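Local coordinates for protein urea carboxylase (Thermus thermophilus, PDB 3OEP) that is of unknown function but is a KipI-KipA homologue with cyclophilin-like domains, formerly misidentified as an allophanate hydrolase, at residues Val13-Arg19 / Tyr112-Ala116; Glu87-Glu91 / Lys138-Arg142; Val92-Leu96 / Ala132-Pro136; Thr173-Ala177 / Ala200-Pro205. All blocks are in the same frame, centred on the assembly; numbering follows the deposited sequence.

No active site or ligand marks these four contacts; what relates them is the architecture of the N-terminal, cyclophilin-like part of the chain. Interactions 2 and 3 share helix 89-96 and have centres about 11 Å apart: the first ties down the residues just ahead of the helix by salt bridges, the second packs its end, and interaction 3 is nested within the loop that interaction 2 closes. Interaction 1 alternates with both along the chain and comes within about 5 Å of interaction 3 at the nearest atoms. Interaction 4 follows later in sequence, its centre about 20 Å from that of interaction 2, and reaches the same seven-stranded sheet as interaction 1.

Interaction 1: Val13-Arg19 / Tyr112-Ala116; sequences VSEEANR and YRVYA
The classic beta bulge at Y115 and A116, facing strand 124-127, is where Y115 lays its ring against V13 and N18 at the start of helix 15-30. V13 CG1 sits over one ring face, 3.7 Å from the centroid of Y115 and 21° off the ring normal, a CH-pi contact. It gets there because CG1 is anti to the backbone N of V13 (chi1 -177°). R113 CD lies over the opposite face near the rim, so the ring is sandwiched. S14 O is at the ring edge, and N18 CG approaches obliquely, 3.6 Å from Y115 CD2. Y115 OH is 2.8 Å from a water that also makes a weak bond to V13 O.

In this cyclophilin-like domain the helix packs on strand 112-117 of the seven-stranded sheet, the short axes approaching to 9.8 Å. The polar part of the contact centres on N18 OD1, gripped side-on by R113: NE donates at 2.7 Å on a lone pair in the carbonyl plane, whereas NH2 donates at 2.8 Å from above that plane. Both bonds lie in the guanidinium plane, which stands 85° from the amide. N18 ND2 is satisfied by Y43 O, so both ends of the amide are used. A leucine here would probably leave R113 NE and NH2, as well as Y43 O, without their present mate. E15 CG lies over a guanidinium face, while S14 OG caps the helix by accepting from A17 N at 3.2 Å.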
loop_
_atom_site.group_PDB
_atom_site.type_symbol
_atom_site.label_atom_id
_atom_site.label_comp_id
_atom_site.label_asym_id
_atom_site.label_seq_id
_atom_site.Cartn_x
_atom_site.Cartn_y
_atom_site.Cartn_z
ATOM N N VAL A 13 -20.686 13.325 -4.084
ATOM C CA VAL A 13 -19.804 14.479 -4.080
ATOM C C VAL A 13 -20.535 15.634 -3.402
ATOM O O VAL A 13 -21.255 16.403 -4.048
ATOM C CB VAL A 13 -19.374 14.851 -5.516
ATOM C CG1 VAL A 13 -18.391 16.017 -5.495
ATOM C CG2 VAL A 13 -18.756 13.639 -6.206
ATOM N N SER A 14 -20.383 15.712 -2.085
ATOM C CA SER A 14 -20.992 16.758 -1.278
ATOM C C SER A 14 -19.869 17.594 -0.698
ATOM O O SER A 14 -19.036 17.080 0.046
ATOM C CB SER A 14 -21.824 16.142 -0.150
ATOM O OG SER A 14 -22.086 17.085 0.875
ATOM N N GLU A 15 -19.836 18.878 -1.040
ATOM C CA GLU A 15 -18.795 19.759 -0.531
ATOM C C GLU A 15 -18.802 19.838 0.999
ATOM O O GLU A 15 -17.749 19.732 1.625
ATOM C CB GLU A 15 -18.906 21.162 -1.136
ATOM C CG GLU A 15 -17.788 22.108 -0.702
ATOM C CD GLU A 15 -17.833 23.466 -1.393
ATOM O OE1 GLU A 15 -18.508 23.598 -2.439
ATOM O OE2 GLU A 15 -17.187 24.405 -0.883
ATOM N N GLU A 16 -19.973 20.005 1.611
ATOM C CA GLU A 16 -20.014 20.172 3.059
ATOM C C GLU A 16 -19.661 18.871 3.790
ATOM O O GLU A 16 -19.001 18.902 4.822
ATOM C CB GLU A 16 -21.361 20.746 3.514
ATOM C CG GLU A 16 -21.498 21.009 5.012
ATOM C CD GLU A 16 -20.318 21.737 5.659
ATOM O OE1 GLU A 16 -19.961 22.851 5.222
ATOM O OE2 GLU A 16 -19.759 21.190 6.633
ATOM N N ALA A 17 -20.058 17.730 3.234
ATOM C CA ALA A 17 -19.686 16.436 3.827
ATOM C C ALA A 17 -18.164 16.256 3.795
ATOM O O ALA A 17 -17.558 15.792 4.765
ATOM C CB ALA A 17 -20.373 15.297 3.103
ATOM N N ASN A 18 -17.557 16.645 2.682
ATOM C CA ASN A 18 -16.102 16.579 2.537
ATOM C C ASN A 18 -15.392 17.542 3.497
ATOM O O ASN A 18 -14.384 17.173 4.096
ATOM C CB ASN A 18 -15.718 16.838 1.081
ATOM C CG ASN A 18 -14.228 16.722 0.832
ATOM O OD1 ASN A 18 -13.587 17.702 0.463
ATOM N ND2 ASN A 18 -13.665 15.533 1.045
ATOM N N ARG A 19 -15.925 18.757 3.669
ATOM C CA ARG A 19 -15.351 19.726 4.621
ATOM C C ARG A 19 -15.330 19.152 6.028
ATOM O O ARG A 19 -14.354 19.325 6.766
ATOM C CB ARG A 19 -16.123 21.056 4.643
ATOM C CG ARG A 19 -15.446 22.148 5.507
ATOM C CD ARG A 19 -16.418 23.194 6.063
ATOM N NE ARG A 19 -17.386 22.616 6.995
ATOM C CZ ARG A 19 -17.146 22.394 8.282
ATOM N NH1 ARG A 19 -18.088 21.856 9.047
ATOM N NH2 ARG A 19 -15.973 22.719 8.811
ATOM N N TYR A 112 -12.028 23.491 -9.325
ATOM C CA TYR A 112 -12.182 22.148 -8.776
ATOM C C TYR A 112 -11.752 22.092 -7.324
ATOM O O TYR A 112 -11.012 22.948 -6.851
ATOM C CB TYR A 112 -11.332 21.154 -9.547
ATOM C CG TYR A 112 -11.732 20.950 -10.990
ATOM C CD1 TYR A 112 -11.131 21.677 -12.005
ATOM C CD2 TYR A 112 -12.706 20.022 -11.337
ATOM C CE1 TYR A 112 -11.489 21.483 -13.333
ATOM C CE2 TYR A 112 -13.063 19.815 -12.658
ATOM C CZ TYR A 112 -12.448 20.547 -13.654
ATOM O OH TYR A 112 -12.794 20.347 -14.974
ATOM N N ARG A 113 -12.223 21.063 -6.633
ATOM C CA ARG A 113 -11.806 20.753 -5.281
ATOM C C ARG A 113 -11.244 19.336 -5.257
ATOM O O ARG A 113 -11.796 18.436 -5.898
ATOM C CB ARG A 113 -13.011 20.849 -4.347
ATOM C CG ARG A 113 -12.737 20.500 -2.908
ATOM C CD ARG A 113 -14.031 20.529 -2.103
ATOM N NE ARG A 113 -13.791 20.081 -0.739
ATOM C CZ ARG A 113 -13.439 20.869 0.275
ATOM N NH1 ARG A 113 -13.299 22.184 0.114
ATOM N NH2 ARG A 113 -13.233 20.330 1.472
ATOM N N VAL A 114 -10.155 19.139 -4.521
ATOM C CA VAL A 114 -9.609 17.810 -4.281
ATOM C C VAL A 114 -10.454 17.117 -3.211
ATOM O O VAL A 114 -10.350 17.446 -2.028
ATOM C CB VAL A 114 -8.136 17.856 -3.807
ATOM C CG1 VAL A 114 -7.618 16.442 -3.543
ATOM C CG2 VAL A 114 -7.263 18.577 -4.839
ATOM N N TYR A 115 -11.291 16.174 -3.633
ATOM C CA TYR A 115 -12.163 15.431 -2.718
ATOM C C TYR A 115 -11.489 14.206 -2.096
ATOM O O TYR A 115 -11.907 13.732 -1.043
ATOM C CB TYR A 115 -13.434 14.989 -3.441
ATOM C CG TYR A 115 -14.465 16.081 -3.525
ATOM C CD1 TYR A 115 -14.429 17.017 -4.548
ATOM C CD2 TYR A 115 -15.458 16.191 -2.562
ATOM C CE1 TYR A 115 -15.374 18.026 -4.622
ATOM C CE2 TYR A 115 -16.415 17.204 -2.631
ATOM C CZ TYR A 115 -16.359 18.116 -3.665
ATOM O OH TYR A 115 -17.294 19.125 -3.743
ATOM N N ALA A 116 -10.473 13.681 -2.770
ATOM C CA ALA A 116 -9.728 12.531 -2.285
ATOM C C ALA A 116 -8.357 12.572 -2.927
ATOM O O ALA A 116 -8.174 13.174 -3.979
ATOM C CB ALA A 116 -10.435 11.235 -2.638
HETATM O O HOH W 1 -19.706 19.262 -5.068
#

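Interaction 2: Glu87-Glu91 / Lys138-Arg142; sequences EDLPE and KPHPR
R142, D88 and K138 carry a salt-bridge network, with E87 as its fourth member, that ties the residues just ahead of helix 89-96 to the loop between strands 124-127 and 144-145 in the cyclophilin-like domain. R142 has the largest share of the buried surface. Its side chain is extended from CG to NE and meets D88 end-on: NH1 donates to D88 OD2 at 2.8 Å and NH2 to D88 OD1 at 2.9 Å, the latter bond almost straight at 172°. Both oxygens are met on their syn sides, although the carboxylate and guanidinium planes are turned 35° from each other, so the pair is twisted rather than coplanar.

D88 is buried, and its charge is shared out. OD1 also accepts from K138 NZ at 3.1 Å, the ammonium arriving from the face of the carboxylate opposite to the one used by R142 NH2. OD2 has a further donor in L170 N of strand 169-174. This many donors would be expected to favour the ionised carboxylate.

E87 adds a second anion at the guanidinium edge. R142 NH2 donates to E87 OE2 at 3.1 Å, within the guanidinium plane but from above the carboxylate, whose plane stands 79° from that of the arginine. NH2 is thereby gripped by two acidic residues.

K138 reaches D88 with a chain bent at chi3 and chi4. E91 OE1 stays 4.1 Å from K138 NZ, as E91 pairs chiefly with R95. A water bonds weakly to E91 OE2 and accepts from K138 NZ at 2.9 Å.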
loop_
_atom_site.group_PDB
_atom_site.type_symbol
_atom_site.label_atom_id
_atom_site.label_comp_id
_atom_site.label_asym_id
_atom_site.label_seq_id
_atom_site.Cartn_x
_atom_site.Cartn_y
_atom_site.Cartn_z
ATOM N N GLU A 87 -4.846 11.196 -25.703
ATOM C CA GLU A 87 -5.150 10.192 -26.722
ATOM C C GLU A 87 -6.658 10.021 -26.943
ATOM O O GLU A 87 -7.075 9.643 -28.029
ATOM C CB GLU A 87 -4.521 8.847 -26.331
ATOM C CG GLU A 87 -4.589 7.756 -27.398
ATOM C CD GLU A 87 -3.906 6.464 -26.965
ATOM O OE1 GLU A 87 -2.824 6.532 -26.345
ATOM O OE2 GLU A 87 -4.456 5.376 -27.242
ATOM N N ASP A 88 -7.462 10.305 -25.917
ATOM C CA ASP A 88 -8.920 10.139 -25.991
ATOM C C ASP A 88 -9.686 11.426 -26.313
ATOM O O ASP A 88 -10.917 11.406 -26.406
ATOM C CB ASP A 88 -9.446 9.574 -24.670
ATOM C CG ASP A 88 -8.883 8.205 -24.354
ATOM O OD1 ASP A 88 -8.760 7.377 -25.289
ATOM O OD2 ASP A 88 -8.566 7.949 -23.168
ATOM N N LEU A 89 -8.980 12.535 -26.493
ATOM C CA LEU A 89 -9.647 13.823 -26.671
ATOM C C LEU A 89 -10.619 13.809 -27.864
ATOM O O LEU A 89 -11.777 14.233 -27.723
ATOM C CB LEU A 89 -8.616 14.964 -26.755
ATOM C CG LEU A 89 -9.116 16.405 -26.807
ATOM C CD1 LEU A 89 -9.996 16.716 -25.626
ATOM C CD2 LEU A 89 -7.926 17.363 -26.848
ATOM N N PRO A 90 -10.184 13.288 -29.030
ATOM C CA PRO A 90 -11.132 13.234 -30.152
ATOM C C PRO A 90 -12.381 12.384 -29.885
ATOM O O PRO A 90 -13.483 12.786 -30.263
ATOM C CB PRO A 90 -10.296 12.636 -31.290
ATOM C CG PRO A 90 -8.899 12.985 -30.953
ATOM C CD PRO A 90 -8.821 12.917 -29.456
ATOM N N GLU A 91 -12.208 11.232 -29.240
ATOM C CA GLU A 91 -13.330 10.345 -28.917
ATOM C C GLU A 91 -14.269 10.956 -27.877
ATOM O O GLU A 91 -15.493 10.831 -27.983
ATOM C CB GLU A 91 -12.818 9.002 -28.398
ATOM C CG GLU A 91 -13.913 7.979 -28.146
ATOM C CD GLU A 91 -13.404 6.751 -27.426
ATOM O OE1 GLU A 91 -12.419 6.149 -27.906
ATOM O OE2 GLU A 91 -13.993 6.390 -26.384
ATOM N N LYS A 138 -13.745 4.050 -19.514
ATOM C CA LYS A 138 -13.654 3.070 -20.590
ATOM C C LYS A 138 -14.109 1.699 -20.092
ATOM O O LYS A 138 -13.896 1.364 -18.924
ATOM C CB LYS A 138 -12.221 2.998 -21.124
ATOM C CG LYS A 138 -11.737 4.301 -21.749
ATOM C CD LYS A 138 -10.266 4.242 -22.135
ATOM C CE LYS A 138 -10.078 3.793 -23.577
ATOM N NZ LYS A 138 -10.389 4.887 -24.541
ATOM N N PRO A 139 -14.761 0.909 -20.969
ATOM C CA PRO A 139 -15.173 -0.447 -20.599
ATOM C C PRO A 139 -14.005 -1.308 -20.132
ATOM O O PRO A 139 -14.150 -2.079 -19.187
ATOM C CB PRO A 139 -15.759 -1.012 -21.897
ATOM C CG PRO A 139 -16.128 0.164 -22.712
ATOM C CD PRO A 139 -15.215 1.281 -22.322
ATOM N N HIS A 140 -12.863 -1.172 -20.802
ATOM C CA HIS A 140 -11.649 -1.879 -20.426
ATOM C C HIS A 140 -10.530 -0.871 -20.197
ATOM O O HIS A 140 -10.287 -0.016 -21.048
ATOM C CB HIS A 140 -11.246 -2.861 -21.521
ATOM C CG HIS A 140 -12.303 -3.872 -21.840
ATOM N ND1 HIS A 140 -12.711 -4.830 -20.937
ATOM C CD2 HIS A 140 -13.037 -4.072 -22.960
ATOM C CE1 HIS A 140 -13.650 -5.578 -21.488
ATOM N NE2 HIS A 140 -13.866 -5.140 -22.715
ATOM N N PRO A 141 -9.839 -0.973 -19.052
ATOM C CA PRO A 141 -8.764 -0.025 -18.772
ATOM C C PRO A 141 -7.513 -0.265 -19.616
ATOM O O PRO A 141 -7.276 -1.384 -20.083
ATOM C CB PRO A 141 -8.458 -0.271 -17.295
ATOM C CG PRO A 141 -8.808 -1.708 -17.074
ATOM C CD PRO A 141 -9.964 -1.997 -17.996
ATOM N N ARG A 142 -6.731 0.790 -19.811
ATOM C CA ARG A 142 -5.396 0.668 -20.378
ATOM C C ARG A 142 -4.483 0.014 -19.351
ATOM O O ARG A 142 -4.570 0.323 -18.165
ATOM C CB ARG A 142 -4.820 2.040 -20.716
ATOM C CG ARG A 142 -5.477 2.727 -21.882
ATOM C CD ARG A 142 -4.691 3.958 -22.269
ATOM N NE ARG A 142 -5.125 4.494 -23.552
ATOM C CZ ARG A 142 -6.139 5.342 -23.724
ATOM N NH1 ARG A 142 -6.860 5.770 -22.692
ATOM N NH2 ARG A 142 -6.432 5.765 -24.946
HETATM O O HOH W 2 -12.114 7.234 -24.258
#

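Interaction 3: Val92-Leu96 / Ala132-Pro136; sequences VASRL and ALRLP
L96 and V92, on the last turns of helix 89-96, pack against L133 and L135 in a loop that includes a 3-10 turn, joining two peripheral elements of the cyclophilin-like domain. The apolar group centres on L96. Its CD1 touches L133 CD1 at 3.8 Å, and its CD2 lies 4.1 Å from L135 CB, so the two branches divide the loop leucines between them. The same methyls rest on backbone carbonyls, L96 CD1 3.5 Å from A132 O and L96 CD2 3.6 Å from R134 O. V92 forks likewise: CG1 meets L133 CD1 at 4.0 Å, and CG2 faces L135 CD1. On the sheet side, V92 and L135 both also touch N169 of strand 169-174.

The second kind of contact is methyl against guanidinium. L135 CD1 stands 4.0 Å above the R95 plane, over its centre, the side chains crossing at about a right angle. L135 takes an unusual torsion, with CG between the backbone N and the carbonyl carbon (chi1 89°). R95 NH1 forms a salt bridge with E91 OE2.

Water links make up the third kind. One water accepts from R95 NH1 and donates to P136 O; the other donates to L96 O at 2.8 Å and to A132 O at 2.9 Å.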
loop_
_atom_site.group_PDB
_atom_site.type_symbol
_atom_site.label_atom_id
_atom_site.label_comp_id
_atom_site.label_asym_id
_atom_site.label_seq_id
_atom_site.Cartn_x
_atom_site.Cartn_y
_atom_site.Cartn_z
ATOM N N VAL A 92 -13.695 11.585 -26.855
ATOM C CA VAL A 92 -14.502 12.292 -25.860
ATOM C C VAL A 92 -15.364 13.367 -26.539
ATOM O O VAL A 92 -16.575 13.439 -26.312
ATOM C CB VAL A 92 -13.607 12.919 -24.768
ATOM C CG1 VAL A 92 -14.408 13.838 -23.854
ATOM C CG2 VAL A 92 -12.920 11.828 -23.964
ATOM N N ALA A 93 -14.737 14.188 -27.379
ATOM C CA ALA A 93 -15.456 15.247 -28.103
ATOM C C ALA A 93 -16.612 14.676 -28.926
ATOM O O ALA A 93 -17.734 15.197 -28.879
ATOM C CB ALA A 93 -14.496 16.025 -29.003
ATOM N N SER A 94 -16.338 13.612 -29.680
ATOM C CA SER A 94 -17.352 12.981 -30.534
ATOM C C SER A 94 -18.525 12.436 -29.731
ATOM O O SER A 94 -19.686 12.677 -30.074
ATOM C CB SER A 94 -16.742 11.840 -31.351
ATOM O OG SER A 94 -15.866 12.335 -32.346
ATOM N N ARG A 95 -18.218 11.705 -28.663
ATOM C CA ARG A 95 -19.253 11.088 -27.836
ATOM C C ARG A 95 -20.134 12.110 -27.107
ATOM O O ARG A 95 -21.270 11.804 -26.757
ATOM C CB ARG A 95 -18.626 10.103 -26.847
ATOM C CG ARG A 95 -18.034 8.880 -27.539
ATOM C CD ARG A 95 -17.237 8.027 -26.597
ATOM N NE ARG A 95 -18.051 7.512 -25.502
ATOM C CZ ARG A 95 -17.574 6.809 -24.478
ATOM N NH1 ARG A 95 -16.277 6.522 -24.405
ATOM N NH2 ARG A 95 -18.396 6.385 -23.528
ATOM N N LEU A 96 -19.619 13.321 -26.905
ATOM C CA LEU A 96 -20.354 14.367 -26.190
ATOM C C LEU A 96 -20.964 15.421 -27.110
ATOM O O LEU A 96 -21.634 16.338 -26.631
ATOM C CB LEU A 96 -19.435 15.049 -25.171
ATOM C CG LEU A 96 -18.992 14.170 -23.999
ATOM C CD1 LEU A 96 -17.894 14.859 -23.208
ATOM C CD2 LEU A 96 -20.185 13.813 -23.101
ATOM N N ALA A 132 -21.710 19.013 -19.259
ATOM C CA ALA A 132 -21.503 18.718 -20.681
ATOM C C ALA A 132 -20.276 17.853 -20.964
ATOM O O ALA A 132 -20.190 17.256 -22.032
ATOM C CB ALA A 132 -21.421 20.019 -21.490
ATOM N N LEU A 133 -19.338 17.786 -20.016
ATOM C CA LEU A 133 -18.100 17.019 -20.189
ATOM C C LEU A 133 -18.122 15.675 -19.448
ATOM O O LEU A 133 -17.138 14.942 -19.451
ATOM C CB LEU A 133 -16.902 17.870 -19.752
ATOM C CG LEU A 133 -15.488 17.312 -19.941
ATOM C CD1 LEU A 133 -15.258 16.791 -21.362
ATOM C CD2 LEU A 133 -14.446 18.376 -19.577
ATOM N N ARG A 134 -19.259 15.328 -18.847
ATOM C CA ARG A 134 -19.346 14.081 -18.081
ATOM C C ARG A 134 -19.579 12.873 -18.979
ATOM O O ARG A 134 -20.576 12.802 -19.697
ATOM C CB ARG A 134 -20.449 14.179 -17.027
ATOM C CG ARG A 134 -20.159 15.250 -16.009
ATOM C CD ARG A 134 -21.207 15.329 -14.924
ATOM N NE ARG A 134 -21.017 16.535 -14.127
ATOM C CZ ARG A 134 -21.854 16.975 -13.197
ATOM N NH1 ARG A 134 -22.969 16.300 -12.911
ATOM N NH2 ARG A 134 -21.574 18.100 -12.546
ATOM N N LEU A 135 -18.657 11.917 -18.936
ATOM C CA LEU A 135 -18.863 10.666 -19.650
ATOM C C LEU A 135 -18.203 9.507 -18.918
ATOM O O LEU A 135 -17.231 9.707 -18.182
ATOM C CB LEU A 135 -18.384 10.765 -21.100
ATOM C CG LEU A 135 -16.941 10.429 -21.436
ATOM C CD1 LEU A 135 -16.718 10.420 -22.957
ATOM C CD2 LEU A 135 -16.021 11.428 -20.748
ATOM N N PRO A 136 -18.737 8.291 -19.110
ATOM C CA PRO A 136 -18.246 7.152 -18.353
ATOM C C PRO A 136 -16.807 6.779 -18.682
ATOM O O PRO A 136 -16.301 7.086 -19.766
ATOM C CB PRO A 136 -19.195 6.012 -18.763
ATOM C CG PRO A 136 -20.376 6.656 -19.327
ATOM C CD PRO A 136 -19.911 7.940 -19.930
HETATM O O HOH W 3 -15.088 6.089 -21.997
HETATM O O HOH W 4 -22.126 17.530 -24.137
#

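Interaction 4: Thr173-Ala177 / Ala200-Pro205; sequences TSLVA and AEGPTP
L175 points its methyls into the 200-203 backbone and A200 CB, while the P205 ring leans on the backbone of S174 and L175. L175 has CG anti to its carbonyl carbon (chi1 -56°), which sends the two methyls into the curve of the 200-205 loop. CD1 is 3.6 Å from A200 O and 4.0 Å from A200 CB, while CD2 comes to 3.6 Å from P203 O. G202 borders L175 CD1: with phi at 159° its backbone is strained for any side chain, and a beta carbon would crowd that methyl.

In the reverse direction, P205 sits where strand 169-174 ends. Its CD is 3.1 Å from S174 O, and its CG lies 3.5 Å from L175 C. At the strand, T173 and T204 cross at about a right angle, their CG2 methyls 3.9 Å apart, with the hydroxyls turned to D85 and R83 respectively. An alanine in place of L175 would probably open a gap inside the loop and take the methyls away from A200 CB and the carbonyls of A200 and P203.

Beside the leucine, one water donates to L175 O and to P203 O at 2.7 Å each. S174 OG donates to V176 O on a lone pair in the carbonyl plane, spanning the turn after the strand. R83 also holds the loop, through G202 O and T204 OG1. Between the two segments themselves, apolar carbons meet carbons and carbonyl oxygens, implying a fit that rests on shape and one water.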
loop_
_atom_site.group_PDB
_atom_site.type_symbol
_atom_site.label_atom_id
_atom_site.label_comp_id
_atom_site.label_asym_id
_atom_site.label_seq_id
_atom_site.Cartn_x
_atom_site.Cartn_y
_atom_site.Cartn_z
ATOM N N THR A 173 -1.928 16.253 -20.738
ATOM C CA THR A 173 -0.719 15.996 -19.975
ATOM C C THR A 173 -0.447 17.180 -19.052
ATOM O O THR A 173 -0.353 18.313 -19.513
ATOM C CB THR A 173 0.486 15.849 -20.918
ATOM O OG1 THR A 173 0.227 14.816 -21.878
ATOM C CG2 THR A 173 1.756 15.523 -20.135
ATOM N N SER A 174 -0.306 16.920 -17.757
ATOM C CA SER A 174 0.048 17.974 -16.812
ATOM C C SER A 174 1.500 18.379 -17.035
ATOM O O SER A 174 2.367 17.523 -17.218
ATOM C CB SER A 174 -0.144 17.503 -15.372
ATOM O OG SER A 174 0.290 18.489 -14.444
ATOM N N LEU A 175 1.758 19.686 -17.024
ATOM C CA LEU A 175 3.107 20.200 -17.242
ATOM C C LEU A 175 3.835 20.451 -15.915
ATOM O O LEU A 175 4.954 20.988 -15.895
ATOM C CB LEU A 175 3.071 21.443 -18.130
ATOM C CG LEU A 175 2.365 21.201 -19.470
ATOM C CD1 LEU A 175 2.426 22.454 -20.335
ATOM C CD2 LEU A 175 2.956 20.001 -20.210
ATOM N N VAL A 176 3.184 20.052 -14.821
ATOM C CA VAL A 176 3.809 19.993 -13.502
ATOM C C VAL A 176 3.618 18.590 -12.925
ATOM O O VAL A 176 2.582 17.952 -13.141
ATOM C CB VAL A 176 3.227 21.045 -12.528
ATOM C CG1 VAL A 176 3.583 22.455 -12.987
ATOM C CG2 VAL A 176 1.713 20.890 -12.387
ATOM N N ALA A 177 4.629 18.103 -12.209
ATOM C CA ALA A 177 4.554 16.802 -11.556
ATOM C C ALA A 177 3.832 16.976 -10.224
ATOM O O ALA A 177 4.289 17.720 -9.350
ATOM C CB ALA A 177 5.963 16.224 -11.340
ATOM N N ALA A 200 -1.600 25.238 -21.705
ATOM C CA ALA A 200 -0.248 25.767 -21.792
ATOM C C ALA A 200 0.627 24.892 -22.670
ATOM O O ALA A 200 0.325 23.716 -22.908
ATOM C CB ALA A 200 0.366 25.867 -20.389
ATOM N N GLU A 201 1.728 25.480 -23.122
ATOM C CA GLU A 201 2.767 24.755 -23.845
ATOM C C GLU A 201 3.928 24.496 -22.898
ATOM O O GLU A 201 4.160 25.249 -21.945
ATOM C CB GLU A 201 3.244 25.574 -25.045
ATOM C CG GLU A 201 2.192 25.717 -26.125
ATOM C CD GLU A 201 2.686 26.455 -27.356
ATOM O OE1 GLU A 201 3.798 27.028 -27.317
ATOM O OE2 GLU A 201 1.951 26.466 -28.366
ATOM N N GLY A 202 4.651 23.417 -23.151
ATOM C CA GLY A 202 5.817 23.087 -22.353
ATOM C C GLY A 202 6.153 21.622 -22.467
ATOM O O GLY A 202 5.367 20.844 -23.016
ATOM N N PRO A 203 7.319 21.235 -21.933
ATOM C CA PRO A 203 7.754 19.850 -21.950
ATOM C C PRO A 203 7.000 18.988 -20.947
ATOM O O PRO A 203 6.544 19.477 -19.907
ATOM C CB PRO A 203 9.220 19.951 -21.547
ATOM C CG PRO A 203 9.273 21.125 -20.632
ATOM C CD PRO A 203 8.255 22.096 -21.181
ATOM N N THR A 204 6.886 17.702 -21.256
ATOM C CA THR A 204 6.306 16.753 -20.324
ATOM C C THR A 204 7.288 16.572 -19.175
ATOM O O THR A 204 8.475 16.344 -19.419
ATOM C CB THR A 204 6.060 15.408 -21.013
ATOM O OG1 THR A 204 5.176 15.606 -22.122
ATOM C CG2 THR A 204 5.472 14.401 -20.054
ATOM N N PRO A 205 6.813 16.688 -17.921
ATOM C CA PRO A 205 7.733 16.483 -16.803
ATOM C C PRO A 205 8.265 15.055 -16.788
ATOM O O PRO A 205 7.576 14.141 -17.231
ATOM C CB PRO A 205 6.863 16.739 -15.565
ATOM C CG PRO A 205 5.714 17.533 -16.048
ATOM C CD PRO A 205 5.473 17.085 -17.458
HETATM O O HOH W 5 6.774 21.211 -17.888
#